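PDB 4OMF: F420-reducing hydrogenase, subunit beta, which probably carries electrons from hydrogen oxidation through its iron-sulfur cluster to FAD, where coenzyme F420 is reduced. Local coordinates for residues A203-G208 with V219-D224; T30-Y35 with L128-Y133; C192-D197 with K267-R272. All blocks are in the same frame, centred on the assembly; numbering follows the deposited sequence.

Interaction 1: residues A203-G208 with V219-D224; sequences ADVSTG and VITRTD. With KEN (N,N-dimethylmethanamine), chain P; FAD (flavin-adenine dinucleotide), chain R.
R222 lies alongside residues 203-206, its NE meeting S206 OG, and its side chain can be followed atom by atom. CB and CG pass the backbone oxygens of A203 and D204; CD comes 3.3 Å from A203 O. With the chain extended from CG to NE, the guanidinium arrives edge-on at S206, and NE gives OG a nearly straight bond (NE to OG 2.9 Å, 174°) lying in the guanidinium plane. One face of the group is covered by I220 CG2. Its NH1 goes on to the backbone oxygens of L3 and T5 and its NH2 to V199 O, while S206 OG also bonds to A200 O, so the charged end is held on several sides by oxygens.

Strands 205-208 and 217-221 form a beta hairpin within the mixed sheet: S206 and I220 are a hydrogen-bonded pair, with S206 N to I220 O and I220 N to S206 O both 2.8 Å. V205 and T207 put their side chains on the other face of the sheet, where V205 CG1 packs on V219 CG1 at 3.6 Å. Beyond the strands, D204 O receives two donors, R222 N at 3.0 Å and T223 N at 3.3 Å, the second on a lone pair. T223, N-cap of helix 224-235, uses OG1 to cap G226 N. At the far end, G208 CA lies 3.3 Å from O4' of FAD.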
# COMPACT_ATOMS: atom_id res chain seq x y z
N ALA C 203 -28.55 -20.76 -4.06
CA ALA C 203 -29.47 -19.66 -4.30
C ALA C 203 -30.86 -19.99 -3.75
O ALA C 203 -31.17 -21.15 -3.50
CB ALA C 203 -29.57 -19.34 -5.80
N ASP C 204 -31.71 -18.98 -3.60
CA ASP C 204 -33.10 -19.25 -3.23
C ASP C 204 -33.85 -19.99 -4.34
O ASP C 204 -34.60 -20.93 -4.06
CB ASP C 204 -33.83 -17.96 -2.92
CG ASP C 204 -33.35 -17.31 -1.64
OD1 ASP C 204 -33.14 -18.04 -0.64
OD2 ASP C 204 -33.19 -16.09 -1.64
N VAL C 205 -33.69 -19.50 -5.56
CA VAL C 205 -34.24 -20.08 -6.80
C VAL C 205 -33.11 -20.00 -7.80
O VAL C 205 -32.45 -18.97 -7.86
CB VAL C 205 -35.42 -19.28 -7.38
CG1 VAL C 205 -36.14 -20.08 -8.46
CG2 VAL C 205 -36.36 -18.83 -6.33
N SER C 206 -32.90 -21.05 -8.59
CA SER C 206 -31.83 -21.05 -9.59
C SER C 206 -32.41 -21.24 -10.99
O SER C 206 -33.35 -22.01 -11.17
CB SER C 206 -30.82 -22.16 -9.28
OG SER C 206 -30.34 -22.11 -7.95
N THR C 207 -31.86 -20.56 -11.99
CA THR C 207 -32.44 -20.68 -13.32
C THR C 207 -31.38 -20.60 -14.42
O THR C 207 -30.32 -19.99 -14.24
CB THR C 207 -33.57 -19.61 -13.51
OG1 THR C 207 -34.25 -19.79 -14.76
CG2 THR C 207 -33.01 -18.20 -13.43
N GLY C 208 -31.66 -21.25 -15.54
CA GLY C 208 -30.77 -21.24 -16.69
C GLY C 208 -31.50 -21.79 -17.90
O GLY C 208 -32.68 -22.13 -17.82
N VAL C 219 -36.10 -24.05 -14.01
CA VAL C 219 -36.20 -23.30 -12.76
C VAL C 219 -36.21 -24.24 -11.56
O VAL C 219 -37.11 -25.06 -11.40
CB VAL C 219 -37.49 -22.45 -12.71
CG1 VAL C 219 -37.57 -21.66 -11.40
CG2 VAL C 219 -37.56 -21.51 -13.90
N ILE C 220 -35.20 -24.10 -10.72
CA ILE C 220 -35.03 -24.96 -9.55
C ILE C 220 -35.32 -24.15 -8.29
O ILE C 220 -34.57 -23.22 -7.99
CB ILE C 220 -33.59 -25.49 -9.48
CG1 ILE C 220 -33.26 -26.35 -10.71
CG2 ILE C 220 -33.38 -26.29 -8.20
CD1 ILE C 220 -31.77 -26.64 -10.85
N THR C 221 -36.41 -24.45 -7.59
CA THR C 221 -36.67 -23.74 -6.33
C THR C 221 -35.99 -24.51 -5.20
O THR C 221 -35.96 -25.73 -5.22
CB THR C 221 -38.19 -23.57 -6.02
OG1 THR C 221 -38.84 -24.83 -6.08
CG2 THR C 221 -38.84 -22.64 -7.04
N ARG C 222 -35.44 -23.79 -4.22
CA ARG C 222 -34.62 -24.43 -3.21
C ARG C 222 -35.02 -24.08 -1.77
O ARG C 222 -35.32 -24.98 -0.97
CB ARG C 222 -33.13 -24.07 -3.42
CG ARG C 222 -32.58 -24.36 -4.82
CD ARG C 222 -31.06 -24.15 -4.89
NE ARG C 222 -30.52 -24.44 -6.23
CZ ARG C 222 -30.16 -25.65 -6.65
NH1 ARG C 222 -30.26 -26.71 -5.84
NH2 ARG C 222 -29.69 -25.80 -7.89
N THR C 223 -35.02 -22.81 -1.42
CA THR C 223 -35.32 -22.41 -0.04
C THR C 223 -36.81 -22.11 0.11
O THR C 223 -37.51 -21.99 -0.89
CB THR C 223 -34.54 -21.18 0.37
OG1 THR C 223 -34.92 -20.11 -0.51
CG2 THR C 223 -33.03 -21.41 0.26
N ASP C 224 -37.29 -21.98 1.35
CA ASP C 224 -38.69 -21.61 1.56
C ASP C 224 -39.03 -20.30 0.83
O ASP C 224 -40.08 -20.19 0.19
CB ASP C 224 -39.01 -21.46 3.06
CG ASP C 224 -38.95 -22.79 3.82
OD1 ASP C 224 -38.88 -23.86 3.17
OD2 ASP C 224 -38.98 -22.76 5.07
CA1 KEN P . -33.30 -16.96 2.01
CB1 KEN P . -31.73 -15.35 3.13
CC1 KEN P . -31.96 -15.27 0.68
NE1 KEN P . -32.69 -15.56 1.98
PA FAD R . -33.23 -12.16 -17.95
O1A FAD R . -32.61 -12.10 -19.33
O2A FAD R . -34.63 -11.72 -17.66
O5B FAD R . -32.27 -11.34 -16.98
C5B FAD R . -30.90 -11.75 -16.97
C4B FAD R . -30.29 -11.30 -15.64
O4B FAD R . -28.94 -11.75 -15.57
C3B FAD R . -30.29 -9.78 -15.54
O3B FAD R . -30.83 -9.33 -14.29
C2B FAD R . -28.81 -9.43 -15.63
O2B FAD R . -28.51 -8.29 -14.81
C1B FAD R . -28.12 -10.68 -15.11
N9A FAD R . -26.77 -10.79 -15.70
C8A FAD R . -26.48 -10.75 -17.01
N7A FAD R . -25.15 -10.89 -17.21
C5A FAD R . -24.58 -11.03 -15.98
C6A FAD R . -23.21 -11.20 -15.46
N6A FAD R . -22.14 -11.24 -16.30
N1A FAD R . -23.07 -11.32 -14.13
C2A FAD R . -24.11 -11.24 -13.28
N3A FAD R . -25.39 -11.07 -13.67
C4A FAD R . -25.66 -10.97 -14.99
N1 FAD R . -27.10 -20.59 -18.38
C2 FAD R . -27.02 -21.98 -18.44
O2 FAD R . -28.06 -22.63 -18.65
N3 FAD R . -25.78 -22.59 -18.32
C4 FAD R . -24.64 -21.85 -18.08
O4 FAD R . -23.55 -22.45 -17.93
C4X FAD R . -24.61 -20.53 -18.66
N5 FAD R . -23.33 -19.80 -18.49
C5X FAD R . -23.52 -18.47 -17.89
C6 FAD R . -22.33 -17.76 -17.65
C7 FAD R . -22.38 -16.41 -17.28
C7M FAD R . -21.10 -15.64 -17.01
C8 FAD R . -23.63 -15.80 -17.17
C8M FAD R . -23.83 -14.35 -16.79
C9 FAD R . -24.83 -16.51 -17.42
C9A FAD R . -24.78 -17.83 -17.87
N10 FAD R . -25.97 -18.58 -18.03
C10 FAD R . -25.94 -19.86 -18.54
C1' FAD R . -27.30 -18.08 -17.61
C2' FAD R . -28.10 -17.44 -18.71
O2' FAD R . -27.38 -17.05 -19.78
C3' FAD R . -29.04 -16.58 -18.24
O3' FAD R . -28.52 -15.43 -17.75
C4' FAD R . -30.15 -17.18 -17.40
O4' FAD R . -30.80 -18.29 -18.06
C5' FAD R . -31.18 -16.11 -17.02
O5' FAD R . -32.00 -15.82 -18.14
P FAD R . -33.42 -15.09 -17.97
O1P FAD R . -34.16 -15.84 -16.88
O2P FAD R . -34.08 -14.94 -19.31
O3P FAD R . -32.99 -13.65 -17.35

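Interaction 2: residues T30-Y35 with L128-Y133. With FAD (flavin-adenine dinucleotide), chain R.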
# COMPACT_ATOMS: atom_id res chain seq x y z
N THR C 30 -35.74 -11.42 -14.65
CA THR C 30 -36.39 -10.10 -14.74
C THR C 30 -37.85 -10.17 -14.24
O THR C 30 -38.30 -9.30 -13.49
CB THR C 30 -36.36 -9.55 -16.18
OG1 THR C 30 -35.00 -9.35 -16.59
CG2 THR C 30 -37.13 -8.23 -16.26
N GLY C 31 -38.57 -11.20 -14.65
CA GLY C 31 -39.95 -11.41 -14.23
C GLY C 31 -40.10 -11.59 -12.73
O GLY C 31 -41.02 -11.04 -12.11
N LEU C 32 -39.21 -12.35 -12.12
CA LEU C 32 -39.35 -12.63 -10.70
C LEU C 32 -38.94 -11.44 -9.83
O LEU C 32 -39.62 -11.14 -8.83
CB LEU C 32 -38.52 -13.85 -10.31
CG LEU C 32 -38.84 -14.45 -8.95
CD1 LEU C 32 -40.31 -14.87 -8.83
CD2 LEU C 32 -37.91 -15.63 -8.72
N LEU C 33 -37.87 -10.75 -10.21
CA LEU C 33 -37.46 -9.55 -9.49
C LEU C 33 -38.52 -8.47 -9.65
O LEU C 33 -38.82 -7.73 -8.71
CB LEU C 33 -36.09 -9.03 -9.99
CG LEU C 33 -34.91 -9.94 -9.62
CD1 LEU C 33 -33.63 -9.44 -10.30
CD2 LEU C 33 -34.74 -10.03 -8.12
N ALA C 34 -39.11 -8.40 -10.84
CA ALA C 34 -40.14 -7.39 -11.08
C ALA C 34 -41.38 -7.68 -10.24
O ALA C 34 -42.01 -6.77 -9.71
CB ALA C 34 -40.52 -7.34 -12.56
N TYR C 35 -41.72 -8.96 -10.11
CA TYR C 35 -42.88 -9.34 -9.31
C TYR C 35 -42.63 -9.01 -7.84
O TYR C 35 -43.50 -8.44 -7.16
CB TYR C 35 -43.18 -10.83 -9.47
CG TYR C 35 -44.22 -11.30 -8.50
CD1 TYR C 35 -45.55 -10.96 -8.68
CD2 TYR C 35 -43.87 -12.07 -7.39
CE1 TYR C 35 -46.52 -11.37 -7.80
CE2 TYR C 35 -44.84 -12.48 -6.49
CZ TYR C 35 -46.17 -12.13 -6.71
OH TYR C 35 -47.16 -12.52 -5.84
N LEU C 128 -34.34 -12.12 -1.47
CA LEU C 128 -34.45 -13.00 -2.64
C LEU C 128 -33.14 -13.04 -3.39
O LEU C 128 -32.69 -12.02 -3.94
CB LEU C 128 -35.56 -12.52 -3.56
CG LEU C 128 -35.74 -13.24 -4.90
CD1 LEU C 128 -36.12 -14.69 -4.69
CD2 LEU C 128 -36.77 -12.52 -5.70
N LEU C 129 -32.53 -14.21 -3.42
CA LEU C 129 -31.28 -14.38 -4.14
C LEU C 129 -31.55 -15.30 -5.32
O LEU C 129 -31.71 -16.50 -5.13
CB LEU C 129 -30.19 -14.94 -3.22
CG LEU C 129 -28.70 -14.84 -3.56
CD1 LEU C 129 -27.85 -15.56 -2.51
CD2 LEU C 129 -28.38 -15.39 -4.94
N VAL C 130 -31.60 -14.74 -6.53
CA VAL C 130 -31.84 -15.57 -7.71
C VAL C 130 -30.50 -16.00 -8.30
O VAL C 130 -29.69 -15.16 -8.66
CB VAL C 130 -32.68 -14.84 -8.80
CG1 VAL C 130 -33.03 -15.81 -9.94
CG2 VAL C 130 -33.98 -14.27 -8.20
N GLY C 131 -30.27 -17.29 -8.41
CA GLY C 131 -29.01 -17.77 -8.96
C GLY C 131 -29.17 -18.09 -10.43
O GLY C 131 -30.24 -18.53 -10.84
N ILE C 132 -28.14 -17.84 -11.23
CA ILE C 132 -28.19 -18.28 -12.63
C ILE C 132 -27.06 -19.27 -12.88
O ILE C 132 -26.01 -19.17 -12.25
CB ILE C 132 -28.15 -17.10 -13.62
CG1 ILE C 132 -26.98 -16.16 -13.33
CG2 ILE C 132 -29.48 -16.32 -13.57
CD1 ILE C 132 -26.89 -14.99 -14.33
N TYR C 133 -27.30 -20.23 -13.78
CA TYR C 133 -26.33 -21.30 -14.03
C TYR C 133 -25.08 -20.74 -14.70
O TYR C 133 -25.17 -19.80 -15.48
CB TYR C 133 -26.89 -22.42 -14.92
CG TYR C 133 -28.21 -23.06 -14.51
CD1 TYR C 133 -28.75 -22.88 -13.23
CD2 TYR C 133 -28.91 -23.84 -15.43
CE1 TYR C 133 -29.98 -23.47 -12.88
CE2 TYR C 133 -30.13 -24.42 -15.08
CZ TYR C 133 -30.66 -24.24 -13.82
OH TYR C 133 -31.87 -24.82 -13.50
PA FAD R . -33.23 -12.16 -17.95
O1A FAD R . -32.61 -12.10 -19.33
O2A FAD R . -34.63 -11.72 -17.66
O5B FAD R . -32.27 -11.34 -16.98
C5B FAD R . -30.90 -11.75 -16.97
C4B FAD R . -30.29 -11.30 -15.64
O4B FAD R . -28.94 -11.75 -15.57
C3B FAD R . -30.29 -9.78 -15.54
O3B FAD R . -30.83 -9.33 -14.29
C2B FAD R . -28.81 -9.43 -15.63
O2B FAD R . -28.51 -8.29 -14.81
C1B FAD R . -28.12 -10.68 -15.11
N9A FAD R . -26.77 -10.79 -15.70
C8A FAD R . -26.48 -10.75 -17.01
N7A FAD R . -25.15 -10.89 -17.21
C5A FAD R . -24.58 -11.03 -15.98
C6A FAD R . -23.21 -11.20 -15.46
N6A FAD R . -22.14 -11.24 -16.30
N1A FAD R . -23.07 -11.32 -14.13
C2A FAD R . -24.11 -11.24 -13.28
N3A FAD R . -25.39 -11.07 -13.67
C4A FAD R . -25.66 -10.97 -14.99
N1 FAD R . -27.10 -20.59 -18.38
C2 FAD R . -27.02 -21.98 -18.44
O2 FAD R . -28.06 -22.63 -18.65
N3 FAD R . -25.78 -22.59 -18.32
C4 FAD R . -24.64 -21.85 -18.08
O4 FAD R . -23.55 -22.45 -17.93
C4X FAD R . -24.61 -20.53 -18.66
N5 FAD R . -23.33 -19.80 -18.49
C5X FAD R . -23.52 -18.47 -17.89
C6 FAD R . -22.33 -17.76 -17.65
C7 FAD R . -22.38 -16.41 -17.28
C7M FAD R . -21.10 -15.64 -17.01
C8 FAD R . -23.63 -15.80 -17.17
C8M FAD R . -23.83 -14.35 -16.79
C9 FAD R . -24.83 -16.51 -17.42
C9A FAD R . -24.78 -17.83 -17.87
N10 FAD R . -25.97 -18.58 -18.03
C10 FAD R . -25.94 -19.86 -18.54
C1' FAD R . -27.30 -18.08 -17.61
C2' FAD R . -28.10 -17.44 -18.71
O2' FAD R . -27.38 -17.05 -19.78
C3' FAD R . -29.04 -16.58 -18.24
O3' FAD R . -28.52 -15.43 -17.75
C4' FAD R . -30.15 -17.18 -17.40
O4' FAD R . -30.80 -18.29 -18.06
C5' FAD R . -31.18 -16.11 -17.02
O5' FAD R . -32.00 -15.82 -18.14
P FAD R . -33.42 -15.09 -17.97
O1P FAD R . -34.16 -15.84 -16.88
O2P FAD R . -34.08 -14.94 -19.31
O3P FAD R . -32.99 -13.65 -17.35
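L33 and L128 meet through their CD2 methyls, 4.0 Å apart, the closest approach between helix 30-35 and strand 128-132. The helix runs almost exactly antiparallel to the strand, 176° between their directions, with the axes 10.2 Å apart, so only side chains bridge the gap. L33 starts out along the flank of the helix, but with CG anti to the carbonyl carbon (chi1 -69°) its CD2 swings down to the strand and also reaches V130 CG2 at 4.3 Å. L32 is directed toward the strand; its side chain crosses that of V130 obliquely, CD2 to CG2 4.2 Å. Four buried aliphatic side chains thus meet, without a hydrogen bond between the segments.

Away from this apolar patch the two segments diverge, and FAD lies at their diverging ends. T30 binds its diphosphate twice through O2A, with OG1 at 2.6 Å and the backbone N at 3.2 Å, whereas I132 CD1 touches the ribityl O3' at 3.8 Å. Y133 O comes within 2.9 Å of flavin N10. I132 and Y133, at and just past the strand end, thus lie against the ribityl and flavin parts.

Helix 28-39 covers this face of the mixed sheet beside helix 224-235, whose I229 touches both L32 and L128. On the other face L129 packs against helix 103-114, and strand 126-132 itself runs between strands 97-101 and 205-208.

Interaction 3: residues C192-D197 with K267-R272; sequences CKICKD and KNIAAR. With SF4 (iron/sulfur cluster), chain N.
The irregular backbone of 192-197 turns beside helix 267-272, coming nearest at I194 and I269, whose CA atoms are 5.6 Å apart. N268 makes the one hydrogen bond between the segments: ND2 donates to K193 O over 2.9 Å at 167°, with the acceptor lying in the amide plane while the donor is tilted 31° from the carbonyl plane. The same ND2 rests against K193 CB, and the lysine's extended chain then leads away. With an alanine in place of N268, K193 O would probably lose this donor and a gap would open against K193 CB, leaving the turn less firmly tied to the helix.

Next to this bond, I194 fits against the helix. Its CB meets I269 CG1 at 3.7 Å, the two side chains crossing at about a right angle, and its CG2 branch touches R272 CD at 3.8 Å. I269 reaches on with CD1 to the aliphatic part of K196, whose chain, bent at chi2 and chi3, brings CD within 3.9 Å.

The opposite side of the turn faces the metal site. C192 SG binds one iron of the iron-sulfur cluster at 2.3 Å and C195 SG another at 2.4 Å, two cysteines spaced as a CxxC motif around K193 and I194.

Helix 251-275 thus backs the cluster loop, with its K261 bonded to D197 O. F281 of the C-terminal tail touches I194 and I269, and the guanidinium of R272 bonds to the backbone of another protein's chain, while helix 103-114 touches D197.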
# COMPACT_ATOMS: atom_id res chain seq x y z
N CYS C 192 -12.03 -20.27 -12.79
CA CYS C 192 -13.19 -21.13 -13.02
C CYS C 192 -12.83 -22.61 -12.97
O CYS C 192 -13.71 -23.44 -12.84
CB CYS C 192 -13.83 -20.81 -14.37
SG CYS C 192 -14.61 -19.20 -14.44
N LYS C 193 -11.54 -22.93 -13.08
CA LYS C 193 -11.08 -24.32 -13.19
C LYS C 193 -11.48 -25.18 -12.00
O LYS C 193 -11.64 -26.39 -12.15
CB LYS C 193 -9.54 -24.38 -13.32
CG LYS C 193 -8.96 -24.05 -14.66
CD LYS C 193 -7.42 -24.00 -14.57
CE LYS C 193 -6.81 -23.12 -15.67
NZ LYS C 193 -5.33 -22.83 -15.50
N ILE C 194 -11.61 -24.57 -10.82
CA ILE C 194 -11.87 -25.35 -9.61
C ILE C 194 -13.30 -25.15 -9.11
O ILE C 194 -13.66 -25.56 -8.01
CB ILE C 194 -10.85 -25.00 -8.50
CG1 ILE C 194 -10.96 -23.53 -8.07
CG2 ILE C 194 -9.43 -25.32 -8.98
CD1 ILE C 194 -10.01 -23.22 -6.91
N CYS C 195 -14.14 -24.57 -9.96
CA CYS C 195 -15.52 -24.32 -9.57
C CYS C 195 -16.39 -25.60 -9.72
O CYS C 195 -16.43 -26.21 -10.80
CB CYS C 195 -16.10 -23.20 -10.41
SG CYS C 195 -17.80 -22.76 -9.89
N LYS C 196 -17.07 -25.99 -8.65
CA LYS C 196 -17.86 -27.24 -8.64
C LYS C 196 -19.35 -27.01 -8.83
O LYS C 196 -20.13 -27.96 -8.99
CB LYS C 196 -17.65 -28.00 -7.31
CG LYS C 196 -16.22 -28.46 -7.06
CD LYS C 196 -15.86 -28.45 -5.56
CE LYS C 196 -16.41 -29.66 -4.82
NZ LYS C 196 -15.77 -29.86 -3.48
N ASP C 197 -19.77 -25.75 -8.78
CA ASP C 197 -21.18 -25.41 -8.67
C ASP C 197 -21.70 -24.94 -10.04
O ASP C 197 -21.37 -23.85 -10.50
CB ASP C 197 -21.35 -24.32 -7.59
CG ASP C 197 -22.80 -24.07 -7.18
OD1 ASP C 197 -23.74 -24.32 -7.95
OD2 ASP C 197 -22.97 -23.56 -6.04
N LYS C 267 -10.58 -32.76 -10.53
CA LYS C 267 -9.29 -33.03 -11.15
C LYS C 267 -8.35 -31.84 -10.99
O LYS C 267 -7.16 -31.99 -10.68
CB LYS C 267 -9.46 -33.37 -12.63
CG LYS C 267 -8.21 -33.91 -13.30
CD LYS C 267 -8.52 -34.48 -14.67
CE LYS C 267 -7.25 -34.81 -15.45
NZ LYS C 267 -6.42 -33.58 -15.69
N ASN C 268 -8.90 -30.65 -11.21
CA ASN C 268 -8.10 -29.43 -11.12
C ASN C 268 -7.76 -29.07 -9.68
O ASN C 268 -6.65 -28.60 -9.41
CB ASN C 268 -8.82 -28.27 -11.82
CG ASN C 268 -8.89 -28.47 -13.32
OD1 ASN C 268 -8.01 -29.09 -13.92
ND2 ASN C 268 -9.92 -27.92 -13.95
N ILE C 269 -8.68 -29.33 -8.75
CA ILE C 269 -8.39 -29.14 -7.34
C ILE C 269 -7.26 -30.07 -6.90
O ILE C 269 -6.34 -29.67 -6.17
CB ILE C 269 -9.66 -29.38 -6.49
CG1 ILE C 269 -10.63 -28.21 -6.73
CG2 ILE C 269 -9.31 -29.54 -5.02
CD1 ILE C 269 -12.07 -28.54 -6.33
N ALA C 270 -7.31 -31.31 -7.36
CA ALA C 270 -6.24 -32.26 -7.02
C ALA C 270 -4.90 -31.83 -7.60
O ALA C 270 -3.86 -32.00 -6.97
CB ALA C 270 -6.60 -33.66 -7.51
N ALA C 271 -4.92 -31.32 -8.83
CA ALA C 271 -3.70 -30.81 -9.46
C ALA C 271 -3.07 -29.66 -8.65
O ALA C 271 -1.84 -29.60 -8.49
CB ALA C 271 -4.01 -30.36 -10.87
N ARG C 272 -3.91 -28.76 -8.13
CA ARG C 272 -3.43 -27.66 -7.27
C ARG C 272 -2.73 -28.18 -6.05
O ARG C 272 -1.67 -27.70 -5.67
CB ARG C 272 -4.58 -26.78 -6.81
CG ARG C 272 -5.09 -25.84 -7.85
CD ARG C 272 -6.08 -24.85 -7.24
NE ARG C 272 -5.46 -23.87 -6.36
CZ ARG C 272 -4.90 -22.74 -6.80
NH1 ARG C 272 -4.86 -22.48 -8.10
NH2 ARG C 272 -4.38 -21.88 -5.93
FE1 SF4 N . -17.91 -18.16 -11.07
FE2 SF4 N . -17.81 -20.80 -11.21
FE3 SF4 N . -16.34 -19.36 -12.91
FE4 SF4 N . -19.01 -19.36 -13.22
S1 SF4 N . -17.61 -21.20 -13.46
S2 SF4 N . -17.64 -17.49 -13.22
S3 SF4 N . -19.73 -19.58 -11.08
S4 SF4 N . -16.05 -19.45 -10.63

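In the fold
From the N terminus, helix 28-39 comes first, and interaction 2 closes the longest loop, 92 residues, when strand 126-132 enters the sheet beneath it. The chain then makes the small three-stranded sheet and reaches the cluster loop 192-197. That loop waits for helix 251-275, so interaction 3 closes a loop of 69 residues, and the short hairpin of interaction 1 is nested inside it. Interaction 2 precedes both in series; no pair crosses. Interactions 1 and 2 touch through neighbouring strands 126-132 and 205-208, where V205 O bonds G131 N, and both reach FAD. Interaction 3 stands apart, its centre about 24 Å from that of interaction 1, tying the cluster loop to the C-terminal helix.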